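Local atomic coordinates of small archaeal modifier protein 1 (Haloferax volcanii DS2, PDB entry 4HRO), a protein that is attached covalently to lysine residues of other proteins as a ubiquitin-like modifier and also carries sulfur for molybdenum cofactor biosynthesis. Residues 54-57 and 58-62; 61-65 and 66-70. One frame throughout, in Å; residues are numbered along the deposited sequence.

Interaction 1. Residues 54-57 and 58-62; sequences GELY and DHINV
Ile60 is the apolar hub of this local contact, reaching back round a tight turn to two residues that precede it by three and four positions. Ile60 CD1 lies 3.8 Å from Tyr57 CB and meets the tyrosine ring at the edge, near the ring plane, rather than over a face. The same methyl also touches Leu56, with Ile60 CD1 4.1 Å from Leu56 CD1, and the CG2 branch of Ile60 meets that leucine methyl too. Both branches are therefore in use: CG1 stands anti to the carbonyl carbon (chi1 -72°) and its extended continuation carries CD1 across to Tyr57, while CG2 faces Leu56. Leucine divides its own fork in a similar way, since the other methyl, Leu56 CD2, packs 4.1 Å from Val62 CG2. With an alanine at Ile60, Leu56 CD1 and the edge of the Tyr57 ring are likely to lose their shared apolar neighbour, and a gap is likely to open beside Leu83 and Pro86, which the isoleucine also touches.

The polar part is modest. A weak hydrogen bond runs from Ile60 N to Tyr57 O at 3.5 Å, nearly straight at 167°, and it closes the turn. At the corner, His59 takes a positive phi of 78°, and Asp58 CB sits over one face of its ring, offset toward the rim. The tyrosine hydroxyl is anchored away from the turn by a hydrogen bond with Ser47 O.

Leu56 and Val62 continue inward to Leu35 and Val31 of helix 31-41, so the small cluster merges with the core between helix and sheet. The whole is a type II beta turn, Tyr57 to Ile60, leading a loop into strand 61-64 of a ubiquitin-like beta-grasp fold.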
# COMPACT_ATOMS: atom_id res chain seq x y z
N GLY A 54 12.56 8.57 1.56
CA GLY A 54 11.13 8.47 1.86
C GLY A 54 10.23 8.40 0.66
O GLY A 54 9.01 8.32 0.81
N GLU A 55 10.80 8.44 -0.54
CA GLU A 55 10.01 8.39 -1.76
C GLU A 55 9.83 6.94 -2.23
O GLU A 55 10.69 6.08 -2.03
CB GLU A 55 10.66 9.20 -2.88
CG GLU A 55 10.81 10.69 -2.57
CD GLU A 55 9.49 11.43 -2.44
OE1 GLU A 55 8.57 11.17 -3.24
OE2 GLU A 55 9.38 12.29 -1.53
N LEU A 56 8.68 6.68 -2.84
CA LEU A 56 8.37 5.40 -3.42
C LEU A 56 9.43 5.03 -4.45
O LEU A 56 9.83 5.88 -5.25
CB LEU A 56 6.98 5.49 -4.06
CG LEU A 56 6.26 4.23 -4.50
CD1 LEU A 56 5.92 3.35 -3.31
CD2 LEU A 56 4.99 4.62 -5.24
N TYR A 57 9.91 3.79 -4.43
CA TYR A 57 10.87 3.36 -5.45
C TYR A 57 10.24 3.45 -6.82
O TYR A 57 9.04 3.21 -6.99
CB TYR A 57 11.30 1.92 -5.28
CG TYR A 57 12.20 1.61 -4.10
CD1 TYR A 57 13.46 2.19 -3.97
CD2 TYR A 57 11.79 0.69 -3.13
CE1 TYR A 57 14.28 1.87 -2.86
CE2 TYR A 57 12.60 0.37 -2.07
CZ TYR A 57 13.82 0.97 -1.93
OH TYR A 57 14.65 0.63 -0.89
N ASP A 58 11.07 3.73 -7.81
CA ASP A 58 10.64 3.73 -9.22
C ASP A 58 10.01 2.39 -9.58
O ASP A 58 10.46 1.33 -9.15
CB ASP A 58 11.82 3.98 -10.17
CG ASP A 58 12.45 5.36 -10.01
OD1 ASP A 58 11.84 6.26 -9.41
OD2 ASP A 58 13.59 5.53 -10.50
N HIS A 59 8.95 2.46 -10.37
CA HIS A 59 8.37 1.29 -11.00
C HIS A 59 7.48 0.44 -10.09
O HIS A 59 6.90 -0.53 -10.58
CB HIS A 59 9.42 0.39 -11.68
CG HIS A 59 10.37 1.14 -12.56
ND1 HIS A 59 9.95 1.89 -13.63
CD2 HIS A 59 11.72 1.24 -12.54
CE1 HIS A 59 11.00 2.43 -14.23
NE2 HIS A 59 12.09 2.05 -13.59
N ILE A 60 7.35 0.78 -8.81
CA ILE A 60 6.34 0.11 -7.99
C ILE A 60 4.98 0.55 -8.49
O ILE A 60 4.77 1.73 -8.74
CB ILE A 60 6.49 0.47 -6.52
CG1 ILE A 60 7.72 -0.22 -5.97
CG2 ILE A 60 5.21 0.07 -5.71
CD1 ILE A 60 8.01 0.08 -4.53
N ASN A 61 4.06 -0.39 -8.65
CA ASN A 61 2.75 -0.09 -9.19
C ASN A 61 1.67 -0.23 -8.12
O ASN A 61 1.33 -1.34 -7.69
CB ASN A 61 2.42 -0.96 -10.41
CG ASN A 61 3.31 -0.66 -11.61
OD1 ASN A 61 3.97 0.38 -11.65
ND2 ASN A 61 3.32 -1.55 -12.59
N VAL A 62 1.12 0.92 -7.72
CA VAL A 62 0.08 1.02 -6.72
C VAL A 62 -1.24 1.14 -7.46
O VAL A 62 -1.39 2.05 -8.30
CB VAL A 62 0.30 2.26 -5.84
CG1 VAL A 62 -0.79 2.34 -4.80
CG2 VAL A 62 1.68 2.25 -5.20

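Interaction 2. Residues 61-65 and 66-70; sequences NVLRN and GEAAA
Leu63 lays its CD2 methyl against the backbone of Ala68, 3.5 Å from Ala68 N, and reaches Ala68 CB at 4.2 Å. Its CG stands anti to the carbonyl carbon (chi1 -53°) and CD1 continues the extended line, which leaves the other branch, CD2, turned to the Ala68 backbone. Arg64 meets the residue just past that strand: Arg64 CB lies 3.9 Å from Ala69 CB, while the extended chain carries the guanidinium away to a salt bridge with Asp79.

The backbones pair as an antiparallel hairpin. Arg64 and Glu67 form the hydrogen-bonded pair, with Arg64 N 2.8 Å from Glu67 O; in the return bond, Glu67 N lies above the carbonyl plane of Arg64 O instead of on a lone pair. Further along, Ala69 N donates to Val62 O at 2.9 Å. A type I' turn links the strands, with Asn65 and Gly66 both at positive phi. Beside it, one water donates to Asn65 O and Glu67 OE1, each at 2.7 Å.

Main-chain bonds thus carry most of the polar pairing, the side chains add modest apolar contacts, and the water ties the Glu67 carboxylate to the turn.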
# COMPACT_ATOMS: atom_id res chain seq x y z
N ASN A 61 4.06 -0.39 -8.65
CA ASN A 61 2.75 -0.09 -9.19
C ASN A 61 1.67 -0.23 -8.12
O ASN A 61 1.33 -1.34 -7.69
CB ASN A 61 2.42 -0.96 -10.41
CG ASN A 61 3.31 -0.66 -11.61
OD1 ASN A 61 3.97 0.38 -11.65
ND2 ASN A 61 3.32 -1.55 -12.59
N VAL A 62 1.12 0.92 -7.72
CA VAL A 62 0.08 1.02 -6.72
C VAL A 62 -1.24 1.14 -7.46
O VAL A 62 -1.39 2.05 -8.30
CB VAL A 62 0.30 2.26 -5.84
CG1 VAL A 62 -0.79 2.34 -4.80
CG2 VAL A 62 1.68 2.25 -5.20
N LEU A 63 -2.19 0.27 -7.17
CA LEU A 63 -3.52 0.33 -7.76
C LEU A 63 -4.56 0.56 -6.69
O LEU A 63 -4.45 0.06 -5.56
CB LEU A 63 -3.88 -0.96 -8.50
CG LEU A 63 -2.92 -1.48 -9.55
CD1 LEU A 63 -3.56 -2.68 -10.24
CD2 LEU A 63 -2.53 -0.44 -10.55
N ARG A 64 -5.60 1.30 -7.07
CA ARG A 64 -6.80 1.47 -6.26
C ARG A 64 -7.97 0.98 -7.11
O ARG A 64 -8.24 1.53 -8.19
CB ARG A 64 -7.01 2.94 -5.89
CG ARG A 64 -8.29 3.17 -5.15
CD ARG A 64 -8.57 4.62 -4.91
NE ARG A 64 -9.77 4.74 -4.09
CZ ARG A 64 -10.70 5.69 -4.21
NH1 ARG A 64 -10.60 6.65 -5.13
NH2 ARG A 64 -11.75 5.66 -3.40
N ASN A 65 -8.67 -0.05 -6.65
CA ASN A 65 -9.81 -0.61 -7.36
C ASN A 65 -9.47 -0.88 -8.82
O ASN A 65 -10.26 -0.59 -9.72
CB ASN A 65 -11.03 0.29 -7.18
CG ASN A 65 -11.39 0.52 -5.73
OD1 ASN A 65 -11.77 1.63 -5.32
ND2 ASN A 65 -11.28 -0.51 -4.93
N GLY A 66 -8.30 -1.46 -9.05
CA GLY A 66 -7.89 -1.94 -10.37
C GLY A 66 -7.27 -0.90 -11.28
O GLY A 66 -6.90 -1.24 -12.41
N GLU A 67 -7.14 0.34 -10.84
CA GLU A 67 -6.56 1.41 -11.67
C GLU A 67 -5.33 1.99 -11.00
O GLU A 67 -5.31 2.15 -9.77
CB GLU A 67 -7.58 2.53 -11.89
CG GLU A 67 -8.92 2.11 -12.50
CD GLU A 67 -9.87 3.29 -12.68
OE1 GLU A 67 -10.97 3.27 -12.08
OE2 GLU A 67 -9.51 4.24 -13.40
N ALA A 68 -4.29 2.30 -11.78
CA ALA A 68 -3.10 2.95 -11.24
C ALA A 68 -3.50 4.20 -10.46
O ALA A 68 -4.31 4.99 -10.94
CB ALA A 68 -2.12 3.29 -12.37
N ALA A 69 -2.92 4.36 -9.28
CA ALA A 69 -3.22 5.48 -8.38
C ALA A 69 -1.95 6.16 -7.91
O ALA A 69 -0.98 5.50 -7.52
CB ALA A 69 -4.02 4.99 -7.20
N ALA A 70 -1.97 7.49 -7.92
CA ALA A 70 -0.94 8.30 -7.31
C ALA A 70 -1.19 8.36 -5.81
O ALA A 70 -2.33 8.20 -5.33
CB ALA A 70 -0.94 9.70 -7.91
O HOH W 1 -11.96 1.37 -10.45

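In the fold
Interactions 1 and 2 are consecutive pieces of one chain path: a type II turn delivers the chain into strand 61-64, and a type I' turn takes it out into strand 67-68. They share Asn61 and Val62, and their centres lie about 12 Å apart. Val62 is common to both contacts, its side chain serving mainly the first and its main chain the second. Strand 61-64 runs between strands 80-84 and 67-68, the latter an outermost strand of the mixed beta-grasp sheet. The calcium-site residues Gly27 and Thr75 belong to neither contact; the side chain of Arg64 is about 6 Å from a bound calcium ion and that of Tyr57 about 10 Å from a bound calcium ion.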